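Local coordinates for nitrite oxidoreductase subunit A (Kuenenia stuttgartiensis, PDB 7B04), which belongs to the molybdopterin oxidoreductase family and binds an iron/sulfur cluster, a molybdenum atom and two MD1 ligands, at residues Gln956-Pro961 with Pro1009-Asn1014; Val296-Leu301 with Gly553-Gly558; Arg1000-Ala1005 with Ser1050-Ser1055; Gly205-Met210 with Ser620-Ile625. One frame throughout, in Å; residues are numbered along the deposited sequence.

Interaction 1. Residues Gln956-Pro961 with Pro1009-Asn1014; sequences QIHIHP and PAYPYN
This is a packing contact of histidines, tyrosines and prolines with no hydrogen bond between the two segments: the loop 1009-1014, running from strand 1001-1007 to strand 1015-1018, passes over the end of strand 956-959, which lies between them in the sheet. His960 is central. Its ring, with CG anti to the backbone N (chi1 -172°), sends CD2 to 3.0 Å from Tyr1011 O, which sits at the ring edge near its plane. Pro961 CD stands 3.4 Å above one face of the same ring, toward the rim. The pyrrolidines of Pro961 and Pro1009 cross at about a right angle, with Pro961 CD 3.7 Å from Pro1009 CA. Further along the strand, His958 ND1 lies 3.8 Å from Tyr1011 CE2; the two rings meet obliquely, their planes at 51°. The side chain of Tyr1011 is in turn about 5 Å from a bound MD1. Asn153 of the neighbouring nitrite oxidoreductase subunit B packs on His960, so the contact also borders the subunit interface. The ND1 atoms of both histidines have partners just beyond the segments: His958 ND1 is hydrogen-bonded to Asn1008 ND2, and His960 ND1 caps Gln962 N at the start of helix 961-966. Accepting from a backbone N-H would leave His960 ND1 unprotonated; the cap fixes how the ring is turned, and it is CD2 that faces the loop carbonyl.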
loop_
_atom_site.group_PDB
_atom_site.type_symbol
_atom_site.label_atom_id
_atom_site.label_comp_id
_atom_site.label_asym_id
_atom_site.label_seq_id
_atom_site.Cartn_x
_atom_site.Cartn_y
_atom_site.Cartn_z
ATOM N N GLN B 956 8.932 7.615 8.269
ATOM C CA GLN B 956 9.402 7.095 9.547
ATOM C C GLN B 956 10.501 6.061 9.332
ATOM O O GLN B 956 10.596 5.434 8.273
ATOM C CB GLN B 956 8.251 6.469 10.350
ATOM C CG GLN B 956 7.640 5.233 9.700
ATOM C CD GLN B 956 6.433 4.706 10.454
ATOM O OE1 GLN B 956 6.051 5.245 11.492
ATOM N NE2 GLN B 956 5.826 3.646 9.932
ATOM N N ILE B 957 11.340 5.894 10.355
ATOM C CA ILE B 957 12.397 4.888 10.364
ATOM C C ILE B 957 12.127 3.890 11.482
ATOM O O ILE B 957 11.766 4.272 12.600
ATOM C CB ILE B 957 13.801 5.514 10.523
ATOM C CG1 ILE B 957 14.872 4.420 10.496
ATOM C CG2 ILE B 957 13.908 6.313 11.814
ATOM C CD1 ILE B 957 16.289 4.947 10.469
ATOM N N HIS B 958 12.274 2.604 11.168
ATOM C CA HIS B 958 12.090 1.545 12.148
ATOM C C HIS B 958 13.411 1.266 12.855
ATOM O O HIS B 958 14.455 1.149 12.207
ATOM C CB HIS B 958 11.589 0.269 11.469
ATOM C CG HIS B 958 10.161 0.333 11.027
ATOM N ND1 HIS B 958 9.165 -0.413 11.617
ATOM C CD2 HIS B 958 9.560 1.062 10.057
ATOM C CE1 HIS B 958 8.013 -0.156 11.022
ATOM N NE2 HIS B 958 8.226 0.736 10.073
ATOM N N ILE B 959 13.363 1.165 14.180
ATOM C CA ILE B 959 14.545 0.895 14.992
ATOM C C ILE B 959 14.132 -0.012 16.145
ATOM O O ILE B 959 13.029 0.118 16.687
ATOM C CB ILE B 959 15.216 2.198 15.487
ATOM C CG1 ILE B 959 16.501 1.881 16.259
ATOM C CG2 ILE B 959 14.250 3.029 16.317
ATOM C CD1 ILE B 959 17.424 3.069 16.426
ATOM N N HIS B 960 15.016 -0.933 16.512
ATOM C CA HIS B 960 14.761 -1.793 17.658
ATOM C C HIS B 960 14.694 -0.964 18.940
ATOM O O HIS B 960 15.484 -0.029 19.117
ATOM C CB HIS B 960 15.854 -2.857 17.773
ATOM C CG HIS B 960 15.578 -3.897 18.812
ATOM N ND1 HIS B 960 15.939 -3.744 20.134
ATOM C CD2 HIS B 960 14.972 -5.106 18.727
ATOM C CE1 HIS B 960 15.572 -4.812 20.816
ATOM N NE2 HIS B 960 14.982 -5.654 19.986
ATOM N N PRO B 961 13.753 -1.268 19.844
ATOM C CA PRO B 961 13.609 -0.442 21.060
ATOM C C PRO B 961 14.886 -0.326 21.874
ATOM O O PRO B 961 15.233 0.776 22.322
ATOM C CB PRO B 961 12.497 -1.164 21.835
ATOM C CG PRO B 961 11.726 -1.899 20.793
ATOM C CD PRO B 961 12.736 -2.331 19.773
ATOM N N PRO B 1009 10.229 -4.024 17.603
ATOM C CA PRO B 1009 11.108 -5.117 18.030
ATOM C C PRO B 1009 11.099 -6.323 17.106
ATOM O O PRO B 1009 11.689 -7.348 17.454
ATOM C CB PRO B 1009 10.550 -5.483 19.415
ATOM C CG PRO B 1009 9.135 -5.066 19.375
ATOM C CD PRO B 1009 9.071 -3.856 18.498
ATOM N N ALA B 1010 10.449 -6.215 15.945
ATOM C CA ALA B 1010 10.528 -7.258 14.935
ATOM C C ALA B 1010 11.874 -7.262 14.228
ATOM O O ALA B 1010 12.200 -8.240 13.549
ATOM C CB ALA B 1010 9.404 -7.090 13.911
ATOM N N TYR B 1011 12.665 -6.181 14.373
ATOM C CA TYR B 1011 13.957 -6.033 13.728
ATOM C C TYR B 1011 15.091 -6.386 14.683
ATOM O O TYR B 1011 14.971 -6.205 15.899
ATOM C CB TYR B 1011 14.143 -4.598 13.226
ATOM C CG TYR B 1011 13.316 -4.301 12.002
ATOM C CD1 TYR B 1011 13.827 -4.515 10.731
ATOM C CD2 TYR B 1011 12.015 -3.834 12.117
ATOM C CE1 TYR B 1011 13.072 -4.256 9.607
ATOM C CE2 TYR B 1011 11.250 -3.574 11.000
ATOM C CZ TYR B 1011 11.785 -3.788 9.747
ATOM O OH TYR B 1011 11.031 -3.534 8.628
ATOM N N PRO B 1012 16.199 -6.893 14.152
ATOM C CA PRO B 1012 17.393 -7.087 14.980
ATOM C C PRO B 1012 17.998 -5.756 15.399
ATOM O O PRO B 1012 17.691 -4.695 14.849
ATOM C CB PRO B 1012 18.341 -7.871 14.067
ATOM C CG PRO B 1012 17.886 -7.556 12.689
ATOM C CD PRO B 1012 16.400 -7.364 12.771
ATOM N N TYR B 1013 18.865 -5.834 16.410
ATOM C CA TYR B 1013 19.456 -4.639 17.004
ATOM C C TYR B 1013 20.135 -3.762 15.958
ATOM O O TYR B 1013 19.944 -2.540 15.935
ATOM C CB TYR B 1013 20.460 -5.053 18.084
ATOM C CG TYR B 1013 21.080 -3.903 18.848
ATOM C CD1 TYR B 1013 20.475 -3.398 19.990
ATOM C CD2 TYR B 1013 22.276 -3.329 18.432
ATOM C CE1 TYR B 1013 21.041 -2.355 20.694
ATOM C CE2 TYR B 1013 22.846 -2.281 19.129
ATOM C CZ TYR B 1013 22.223 -1.797 20.258
ATOM O OH TYR B 1013 22.782 -0.754 20.959
ATOM N N ASN B 1014 20.929 -4.371 15.074
ATOM C CA ASN B 1014 21.756 -3.633 14.127
ATOM C C ASN B 1014 21.071 -3.385 12.789
ATOM O O ASN B 1014 21.760 -3.218 11.777
ATOM C CB ASN B 1014 23.079 -4.365 13.909
ATOM C CG ASN B 1014 23.897 -4.476 15.176
ATOM O OD1 ASN B 1014 24.077 -5.565 15.719
ATOM N ND2 ASN B 1014 24.403 -3.344 15.652
#

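Interaction 2. Residues Val296-Leu301 with Gly553-Gly558; sequences VRFSKL and GYFGSG
Ser299 and Gly556 make the closest approach, their CA atoms 4.0 Å apart. Ser299 OG donates a hydrogen bond to Gly556 O, but the modelled 2.4 Å between these two oxygens is too short to be accurate, so its geometry is doubtful. With OG anti to the carbonyl carbon (chi1 -63°), the hydroxyl stands beside the backbone N of Ser299 and reaches across to the turn. Next to it, Phe298 CB rests 3.8 Å from Gly556 CA, and Phe298 CD2 lies 3.8 Å from Phe555 CB. These two phenylalanine side chains run side by side and point the same way.

One shell out, Gly556 is the third residue of a type II turn from Tyr554 to Ser557, where its phi of 85° belongs. Its N is hydrogen-bonded to Asp295 OD1, and the bond from Ser299 N to Val296 O (2.8 Å) holds the facing segment in a turn. The Phe555 ring meets Trp812, while Glu396 and Ile399 of the neighbouring nitrite oxidoreductase subunit B pack on Phe298 and Phe555, respectively. Strand 521-525 lies between strands 301-304 and 558-561, so the contact joins two loops that enter parallel strands at their N-terminal ends, in a five-stranded sheet with the 3-2-1-4-5 order of a Rossmann-like domain.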
loop_
_atom_site.group_PDB
_atom_site.type_symbol
_atom_site.label_atom_id
_atom_site.label_comp_id
_atom_site.label_asym_id
_atom_site.label_seq_id
_atom_site.Cartn_x
_atom_site.Cartn_y
_atom_site.Cartn_z
ATOM N N VAL B 296 2.746 -20.640 -8.320
ATOM C CA VAL B 296 3.329 -20.815 -6.988
ATOM C C VAL B 296 2.387 -21.603 -6.082
ATOM O O VAL B 296 2.839 -22.340 -5.196
ATOM C CB VAL B 296 3.768 -19.469 -6.362
ATOM C CG1 VAL B 296 2.661 -18.488 -6.288
ATOM C CG2 VAL B 296 4.315 -19.690 -4.992
ATOM N N ARG B 297 1.071 -21.502 -6.302
ATOM C CA ARG B 297 0.154 -22.264 -5.462
ATOM C C ARG B 297 0.246 -23.762 -5.734
ATOM O O ARG B 297 -0.373 -24.548 -5.009
ATOM C CB ARG B 297 -1.290 -21.779 -5.661
ATOM C CG ARG B 297 -2.247 -22.176 -4.529
ATOM C CD ARG B 297 -3.606 -21.492 -4.633
ATOM N NE ARG B 297 -4.468 -22.084 -5.654
ATOM C CZ ARG B 297 -5.696 -21.656 -5.931
ATOM N NH1 ARG B 297 -6.412 -22.251 -6.875
ATOM N NH2 ARG B 297 -6.214 -20.637 -5.256
ATOM N N PHE B 298 1.008 -24.171 -6.750
ATOM C CA PHE B 298 1.345 -25.577 -6.927
ATOM C C PHE B 298 2.481 -26.018 -6.011
ATOM O O PHE B 298 2.644 -27.220 -5.784
ATOM C CB PHE B 298 1.735 -25.856 -8.383
ATOM C CG PHE B 298 0.588 -25.779 -9.352
ATOM C CD1 PHE B 298 -0.722 -25.873 -8.913
ATOM C CD2 PHE B 298 0.823 -25.617 -10.707
ATOM C CE1 PHE B 298 -1.775 -25.805 -9.809
ATOM C CE2 PHE B 298 -0.225 -25.549 -11.607
ATOM C CZ PHE B 298 -1.526 -25.644 -11.156
ATOM N N SER B 299 3.268 -25.076 -5.489
ATOM C CA SER B 299 4.414 -25.419 -4.655
ATOM C C SER B 299 3.964 -26.044 -3.339
ATOM O O SER B 299 2.946 -25.651 -2.763
ATOM C CB SER B 299 5.261 -24.176 -4.380
ATOM O OG SER B 299 5.799 -23.644 -5.578
ATOM N N LYS B 300 4.733 -27.030 -2.865
ATOM C CA LYS B 300 4.459 -27.673 -1.585
ATOM C C LYS B 300 5.460 -27.346 -0.483
ATOM O O LYS B 300 5.118 -27.490 0.695
ATOM C CB LYS B 300 4.366 -29.195 -1.768
ATOM C CG LYS B 300 3.235 -29.590 -2.709
ATOM C CD LYS B 300 1.907 -28.998 -2.237
ATOM C CE LYS B 300 0.770 -29.302 -3.204
ATOM N NZ LYS B 300 -0.505 -28.635 -2.804
ATOM N N LEU B 301 6.687 -26.949 -0.815
ATOM C CA LEU B 301 7.556 -26.265 0.142
ATOM C C LEU B 301 8.084 -25.025 -0.554
ATOM O O LEU B 301 8.894 -25.120 -1.484
ATOM C CB LEU B 301 8.704 -27.141 0.640
ATOM C CG LEU B 301 9.679 -26.309 1.487
ATOM C CD1 LEU B 301 9.274 -26.274 2.950
ATOM C CD2 LEU B 301 11.110 -26.801 1.346
ATOM N N GLY B 553 12.075 -26.323 -13.768
ATOM C CA GLY B 553 11.349 -26.673 -14.969
ATOM C C GLY B 553 10.035 -27.389 -14.744
ATOM O O GLY B 553 9.326 -27.665 -15.722
ATOM N N TYR B 554 9.685 -27.698 -13.497
ATOM C CA TYR B 554 8.448 -28.390 -13.172
ATOM C C TYR B 554 7.512 -27.446 -12.431
ATOM O O TYR B 554 7.953 -26.599 -11.650
ATOM C CB TYR B 554 8.716 -29.630 -12.314
ATOM C CG TYR B 554 9.720 -30.590 -12.907
ATOM C CD1 TYR B 554 9.345 -31.498 -13.887
ATOM C CD2 TYR B 554 11.043 -30.591 -12.482
ATOM C CE1 TYR B 554 10.259 -32.381 -14.431
ATOM C CE2 TYR B 554 11.964 -31.471 -13.021
ATOM C CZ TYR B 554 11.565 -32.362 -13.994
ATOM O OH TYR B 554 12.478 -33.239 -14.532
ATOM N N PHE B 555 6.211 -27.614 -12.672
ATOM C CA PHE B 555 5.213 -26.726 -12.087
ATOM C C PHE B 555 5.318 -26.710 -10.566
ATOM O O PHE B 555 5.408 -27.761 -9.924
ATOM C CB PHE B 555 3.813 -27.158 -12.520
ATOM C CG PHE B 555 3.551 -26.982 -13.989
ATOM C CD1 PHE B 555 3.272 -25.730 -14.511
ATOM C CD2 PHE B 555 3.585 -28.069 -14.847
ATOM C CE1 PHE B 555 3.031 -25.563 -15.862
ATOM C CE2 PHE B 555 3.343 -27.909 -16.201
ATOM C CZ PHE B 555 3.066 -26.654 -16.708
ATOM N N GLY B 556 5.315 -25.507 -9.994
ATOM C CA GLY B 556 5.448 -25.328 -8.564
ATOM C C GLY B 556 6.869 -25.304 -8.051
ATOM O O GLY B 556 7.069 -25.196 -6.834
ATOM N N SER B 557 7.856 -25.405 -8.929
ATOM C CA SER B 557 9.258 -25.514 -8.559
ATOM C C SER B 557 10.022 -24.302 -9.094
ATOM O O SER B 557 9.433 -23.339 -9.589
ATOM C CB SER B 557 9.842 -26.831 -9.072
ATOM O OG SER B 557 9.945 -26.828 -10.484
ATOM N N GLY B 558 11.336 -24.338 -8.945
ATOM C CA GLY B 558 12.218 -23.356 -9.538
ATOM C C GLY B 558 12.822 -22.429 -8.498
ATOM O O GLY B 558 12.477 -22.446 -7.316
#

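Interaction 3. Residues Arg1000-Ala1005 with Ser1050-Ser1055; sequences RLMLRA and SFRYGS
Strand 1001-1007 belongs to a six-stranded mixed sheet whose first and last strands also pair, consistent with the double-psi barrel found at the C-terminal end of this family, and the loop 1050-1055 packs along the start of that strand. One long backbone hydrogen bond spans the contact, from Met1002 N to Tyr1053 O (3.3 Å, N-H...O 165°). Close by, the chains draw together until Leu1001 CA and Gly1054 CA are 3.7 Å apart, an approach possible because Gly1054 has no side chain.

The two methyls of Leu1001 divide between parts of the loop: CD1 lies 3.5 Å from Phe1051 CD2, while CD2 faces Ser1055 O. The loop also folds on itself, placing Ser1055 CA 3.8 Å above the centre of the Phe1051 ring. Met1002 bends at chi3 (69°) and turns CE into a corner, in the plane of the Tyr1053 ring at its edge (3.4 Å from CE1) and over one face of the Arg1052 guanidinium (3.7 Å from NH1).

The polar ends are tied outward. Arg1052 forms a salt bridge with Glu1109 of strand 1102-1109 and a hydrogen bond with His1033 of helix 1027-1033, and Tyr1053 OH is hydrogen-bonded to Glu1034 just after that helix. Leu1001 packs against Val977 of strand 974-978 and Met1018 of strand 1015-1018.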
loop_
_atom_site.group_PDB
_atom_site.type_symbol
_atom_site.label_atom_id
_atom_site.label_comp_id
_atom_site.label_asym_id
_atom_site.label_seq_id
_atom_site.Cartn_x
_atom_site.Cartn_y
_atom_site.Cartn_z
ATOM N N ARG B 1000 20.635 16.710 4.731
ATOM C CA ARG B 1000 20.710 15.830 5.907
ATOM C C ARG B 1000 19.314 15.362 6.325
ATOM O O ARG B 1000 18.405 16.183 6.501
ATOM C CB ARG B 1000 21.383 16.548 7.062
ATOM C CG ARG B 1000 22.046 15.589 8.018
ATOM C CD ARG B 1000 22.336 16.213 9.370
ATOM N NE ARG B 1000 22.739 15.207 10.350
ATOM C CZ ARG B 1000 23.013 15.465 11.626
ATOM N NH1 ARG B 1000 22.935 16.706 12.100
ATOM N NH2 ARG B 1000 23.372 14.477 12.435
ATOM N N LEU B 1001 19.144 14.041 6.493
ATOM C CA LEU B 1001 17.823 13.460 6.739
ATOM C C LEU B 1001 17.520 13.448 8.238
ATOM O O LEU B 1001 18.332 12.988 9.052
ATOM C CB LEU B 1001 17.674 12.063 6.108
ATOM C CG LEU B 1001 16.472 11.192 6.528
ATOM C CD1 LEU B 1001 15.176 11.900 6.131
ATOM C CD2 LEU B 1001 16.487 9.772 5.871
ATOM N N MET B 1002 16.320 13.910 8.578
ATOM C CA MET B 1002 15.785 13.976 9.935
ATOM C C MET B 1002 14.347 13.492 9.863
ATOM O O MET B 1002 13.477 14.201 9.344
ATOM C CB MET B 1002 15.826 15.389 10.503
ATOM C CG MET B 1002 15.488 15.422 11.977
ATOM S SD MET B 1002 15.714 17.027 12.767
ATOM C CE MET B 1002 14.383 17.921 11.985
ATOM N N LEU B 1003 14.126 12.250 10.275
ATOM C CA LEU B 1003 12.799 11.661 10.321
ATOM C C LEU B 1003 12.519 11.114 11.716
ATOM O O LEU B 1003 13.408 11.013 12.568
ATOM C CB LEU B 1003 12.662 10.589 9.241
ATOM C CG LEU B 1003 13.209 9.193 9.527
ATOM C CD1 LEU B 1003 12.861 8.309 8.346
ATOM C CD2 LEU B 1003 14.712 9.193 9.786
ATOM N N ARG B 1004 11.259 10.741 11.926
ATOM C CA ARG B 1004 10.816 10.162 13.185
ATOM C C ARG B 1004 11.226 8.702 13.304
ATOM O O ARG B 1004 11.293 7.969 12.314
ATOM C CB ARG B 1004 9.297 10.260 13.318
ATOM C CG ARG B 1004 8.781 11.615 13.760
ATOM C CD ARG B 1004 7.298 11.519 14.058
ATOM N NE ARG B 1004 6.670 12.793 14.400
ATOM C CZ ARG B 1004 6.551 13.269 15.636
ATOM N NH1 ARG B 1004 7.036 12.588 16.665
ATOM N NH2 ARG B 1004 5.948 14.433 15.842
ATOM N N ALA B 1005 11.471 8.281 14.542
ATOM C CA ALA B 1005 11.835 6.912 14.865
ATOM C C ALA B 1005 10.614 6.157 15.371
ATOM O O ALA B 1005 9.745 6.721 16.040
ATOM C CB ALA B 1005 12.943 6.877 15.921
ATOM N N SER B 1050 7.720 14.613 1.820
ATOM C CA SER B 1050 7.309 13.691 2.867
ATOM C C SER B 1050 8.222 13.738 4.088
ATOM O O SER B 1050 7.975 13.014 5.057
ATOM C CB SER B 1050 7.248 12.268 2.312
ATOM O OG SER B 1050 6.634 12.237 1.027
ATOM N N PHE B 1051 9.315 14.493 4.030
ATOM C CA PHE B 1051 10.247 14.637 5.140
ATOM C C PHE B 1051 10.337 16.110 5.510
ATOM O O PHE B 1051 10.057 16.991 4.687
ATOM C CB PHE B 1051 11.667 14.138 4.791
ATOM C CG PHE B 1051 11.690 12.826 4.081
ATOM C CD1 PHE B 1051 11.478 12.769 2.719
ATOM C CD2 PHE B 1051 11.960 11.652 4.764
ATOM C CE1 PHE B 1051 11.505 11.570 2.048
ATOM C CE2 PHE B 1051 11.993 10.442 4.089
ATOM C CZ PHE B 1051 11.762 10.406 2.732
ATOM N N ARG B 1052 10.761 16.377 6.747
ATOM C CA ARG B 1052 11.100 17.749 7.113
ATOM C C ARG B 1052 12.371 18.185 6.393
ATOM O O ARG B 1052 12.389 19.199 5.683
ATOM C CB ARG B 1052 11.256 17.879 8.631
ATOM C CG ARG B 1052 9.999 17.543 9.413
ATOM C CD ARG B 1052 10.246 17.637 10.909
ATOM N NE ARG B 1052 10.464 19.012 11.348
ATOM C CZ ARG B 1052 10.830 19.355 12.579
ATOM N NH1 ARG B 1052 11.023 18.420 13.501
ATOM N NH2 ARG B 1052 11.003 20.632 12.890
ATOM N N TYR B 1053 13.439 17.411 6.552
ATOM C CA TYR B 1053 14.679 17.610 5.824
ATOM C C TYR B 1053 15.179 16.265 5.315
ATOM O O TYR B 1053 14.904 15.216 5.905
ATOM C CB TYR B 1053 15.775 18.257 6.686
ATOM C CG TYR B 1053 15.330 19.428 7.530
ATOM C CD1 TYR B 1053 14.837 19.232 8.810
ATOM C CD2 TYR B 1053 15.425 20.731 7.056
ATOM C CE1 TYR B 1053 14.435 20.296 9.590
ATOM C CE2 TYR B 1053 15.026 21.803 7.834
ATOM C CZ TYR B 1053 14.531 21.577 9.102
ATOM O OH TYR B 1053 14.128 22.626 9.893
ATOM N N GLY B 1054 15.916 16.306 4.213
ATOM C CA GLY B 1054 16.563 15.118 3.692
ATOM C C GLY B 1054 15.578 14.123 3.104
ATOM O O GLY B 1054 14.372 14.352 3.011
ATOM N N SER B 1055 16.129 12.985 2.698
ATOM C CA SER B 1055 15.343 11.906 2.123
ATOM C C SER B 1055 15.970 10.577 2.511
ATOM O O SER B 1055 17.084 10.520 3.035
ATOM C CB SER B 1055 15.244 12.032 0.599
ATOM O OG SER B 1055 14.601 10.900 0.043
#

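Interaction 4. Residues Gly205-Met210 with Ser620-Ile625; sequences GYPKEM and SERPLI
Tyr206, Pro207 and Met210 are the bumps that the link before helix 208-213 and its first turn press into the loop 620-625. Pro207 is the N-cap residue of that helix, in the short link after helix 195-204, and the loop opposite leads into strand 625-627. The Pro207 ring fills a hollow bounded by Arg622 CD, 3.6 Å from Pro207 CD, by Pro623 CD and by Ile625 CD1, 4.1 Å from Pro207 CG. Met210 makes the second bump: its thioether lies in a notch between the backbone at Glu621 and the Pro623 ring, with Met210 SD 3.3 Å from Glu621 O and 3.5 Å from Pro623 CD. A bend at chi3 turns its methyl toward Glu621 CG.

The loop sends Arg622 back toward the link. Its chain folds at chi2 (-68°), and NH1 donates a hydrogen bond to Glu621 O (2.8 Å) in the guanidinium plane. This helps hold the flat group beneath Tyr206 CA, which stands over its centre, and brings Arg622 NH1 to 3.5 Å from Tyr206 CD1. Glu621 CG abuts the edge of the tyrosine ring. With Glu621 OE1 held by Thr646 N, Tyr206 OH donates to Glu621 OE2 at 3.0 Å, meeting it from 41° above the carboxylate plane.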
loop_
_atom_site.group_PDB
_atom_site.type_symbol
_atom_site.label_atom_id
_atom_site.label_comp_id
_atom_site.label_asym_id
_atom_site.label_seq_id
_atom_site.Cartn_x
_atom_site.Cartn_y
_atom_site.Cartn_z
ATOM N N GLY B 205 36.339 17.136 -17.683
ATOM C CA GLY B 205 36.784 16.081 -16.798
ATOM C C GLY B 205 36.277 14.691 -17.117
ATOM O O GLY B 205 36.541 13.766 -16.340
ATOM N N TYR B 206 35.569 14.509 -18.224
ATOM C CA TYR B 206 35.065 13.188 -18.567
ATOM C C TYR B 206 36.206 12.299 -19.059
ATOM O O TYR B 206 37.117 12.776 -19.745
ATOM C CB TYR B 206 33.982 13.289 -19.640
ATOM C CG TYR B 206 32.720 13.979 -19.176
ATOM C CD1 TYR B 206 31.760 13.295 -18.442
ATOM C CD2 TYR B 206 32.485 15.316 -19.474
ATOM C CE1 TYR B 206 30.606 13.921 -18.018
ATOM C CE2 TYR B 206 31.332 15.951 -19.053
ATOM C CZ TYR B 206 30.396 15.248 -18.325
ATOM O OH TYR B 206 29.245 15.874 -17.903
ATOM N N PRO B 207 36.192 11.011 -18.716
ATOM C CA PRO B 207 37.242 10.104 -19.191
ATOM C C PRO B 207 37.262 10.000 -20.709
ATOM O O PRO B 207 36.248 10.198 -21.384
ATOM C CB PRO B 207 36.872 8.762 -18.547
ATOM C CG PRO B 207 36.011 9.124 -17.377
ATOM C CD PRO B 207 35.247 10.337 -17.811
ATOM N N LYS B 208 38.447 9.689 -21.244
ATOM C CA LYS B 208 38.600 9.561 -22.690
ATOM C C LYS B 208 37.777 8.402 -23.235
ATOM O O LYS B 208 37.308 8.457 -24.378
ATOM C CB LYS B 208 40.079 9.349 -23.028
ATOM C CG LYS B 208 40.550 9.861 -24.383
ATOM C CD LYS B 208 41.498 8.854 -25.032
ATOM C CE LYS B 208 41.840 9.213 -26.467
ATOM N NZ LYS B 208 40.680 9.179 -27.385
ATOM N N GLU B 209 37.588 7.353 -22.431
ATOM C CA GLU B 209 36.777 6.218 -22.855
ATOM C C GLU B 209 35.321 6.613 -23.074
ATOM O O GLU B 209 34.672 6.123 -24.005
ATOM C CB GLU B 209 36.883 5.096 -21.820
ATOM C CG GLU B 209 38.275 4.488 -21.711
ATOM C CD GLU B 209 39.199 5.285 -20.807
ATOM O OE1 GLU B 209 38.737 6.279 -20.208
ATOM O OE2 GLU B 209 40.389 4.920 -20.696
ATOM N N MET B 210 34.790 7.502 -22.230
ATOM C CA MET B 210 33.415 7.959 -22.414
ATOM C C MET B 210 33.283 8.889 -23.611
ATOM O O MET B 210 32.217 8.943 -24.237
ATOM C CB MET B 210 32.914 8.655 -21.149
ATOM C CG MET B 210 32.707 7.725 -19.970
ATOM S SD MET B 210 32.117 8.610 -18.519
ATOM C CE MET B 210 30.449 9.021 -19.027
ATOM N N SER B 620 28.348 9.393 -10.451
ATOM C CA SER B 620 28.975 10.682 -10.737
ATOM C C SER B 620 29.526 10.696 -12.160
ATOM O O SER B 620 30.586 11.262 -12.435
ATOM C CB SER B 620 30.063 11.029 -9.713
ATOM O OG SER B 620 29.492 11.295 -8.443
ATOM N N GLU B 621 28.782 10.060 -13.067
ATOM C CA GLU B 621 29.065 10.074 -14.503
ATOM C C GLU B 621 30.459 9.534 -14.825
ATOM O O GLU B 621 31.164 10.056 -15.691
ATOM C CB GLU B 621 28.879 11.482 -15.066
ATOM C CG GLU B 621 28.649 11.512 -16.551
ATOM C CD GLU B 621 27.516 12.421 -16.925
ATOM O OE1 GLU B 621 26.506 11.892 -17.413
ATOM O OE2 GLU B 621 27.626 13.648 -16.721
ATOM N N ARG B 622 30.869 8.481 -14.120
ATOM C CA ARG B 622 32.164 7.848 -14.352
ATOM C C ARG B 622 32.014 6.333 -14.367
ATOM O O ARG B 622 31.196 5.785 -13.613
ATOM C CB ARG B 622 33.195 8.259 -13.291
ATOM C CG ARG B 622 33.389 9.768 -13.164
ATOM C CD ARG B 622 34.045 10.357 -14.407
ATOM N NE ARG B 622 34.370 11.772 -14.243
ATOM C CZ ARG B 622 33.562 12.773 -14.576
ATOM N NH1 ARG B 622 32.369 12.522 -15.101
ATOM N NH2 ARG B 622 33.945 14.028 -14.386
ATOM N N PRO B 623 32.769 5.631 -15.208
ATOM C CA PRO B 623 32.831 4.169 -15.119
ATOM C C PRO B 623 33.692 3.753 -13.930
ATOM O O PRO B 623 34.268 4.583 -13.229
ATOM C CB PRO B 623 33.480 3.757 -16.446
ATOM C CG PRO B 623 33.373 4.966 -17.334
ATOM C CD PRO B 623 33.466 6.131 -16.402
ATOM N N LEU B 624 33.779 2.441 -13.714
ATOM C CA LEU B 624 34.613 1.912 -12.636
ATOM C C LEU B 624 36.059 1.953 -13.100
ATOM O O LEU B 624 36.552 1.049 -13.775
ATOM C CB LEU B 624 34.192 0.501 -12.247
ATOM C CG LEU B 624 35.108 -0.264 -11.280
ATOM C CD1 LEU B 624 35.362 0.515 -10.002
ATOM C CD2 LEU B 624 34.519 -1.625 -10.958
ATOM N N ILE B 625 36.743 3.030 -12.736
ATOM C CA ILE B 625 38.165 3.191 -12.994
ATOM C C ILE B 625 38.833 3.419 -11.651
ATOM O O ILE B 625 38.486 4.371 -10.935
ATOM C CB ILE B 625 38.455 4.364 -13.941
ATOM C CG1 ILE B 625 37.587 4.287 -15.199
ATOM C CG2 ILE B 625 39.937 4.392 -14.305
ATOM C CD1 ILE B 625 37.496 5.599 -15.937
#

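Interactions 1 and 3 share one sheet: strands 956-959 and 1001-1007 are neighbours in it, the centres of the two contacts lie about 17 Å apart, and Ile957 N is probably hydrogen-bonded to Arg1004 O (2.9 Å). Interaction 2 joins loops leading into a separate parallel sheet, about 34 Å from interaction 1 between centres. Interaction 4 lies on the opposite side of the chain's centre from interaction 2. Interactions 2 and 3 are buried, whereas 1 and 4 are only partly so, and 4 includes the exposed Gly205. The neighbouring nitrite oxidoreductase subunit B reaches interactions 1 and 2 but not 3 or 4. Interaction 1 has no crossing hydrogen bond, interactions 2 and 4 use hydroxyl donors, and interaction 3 a backbone N-H.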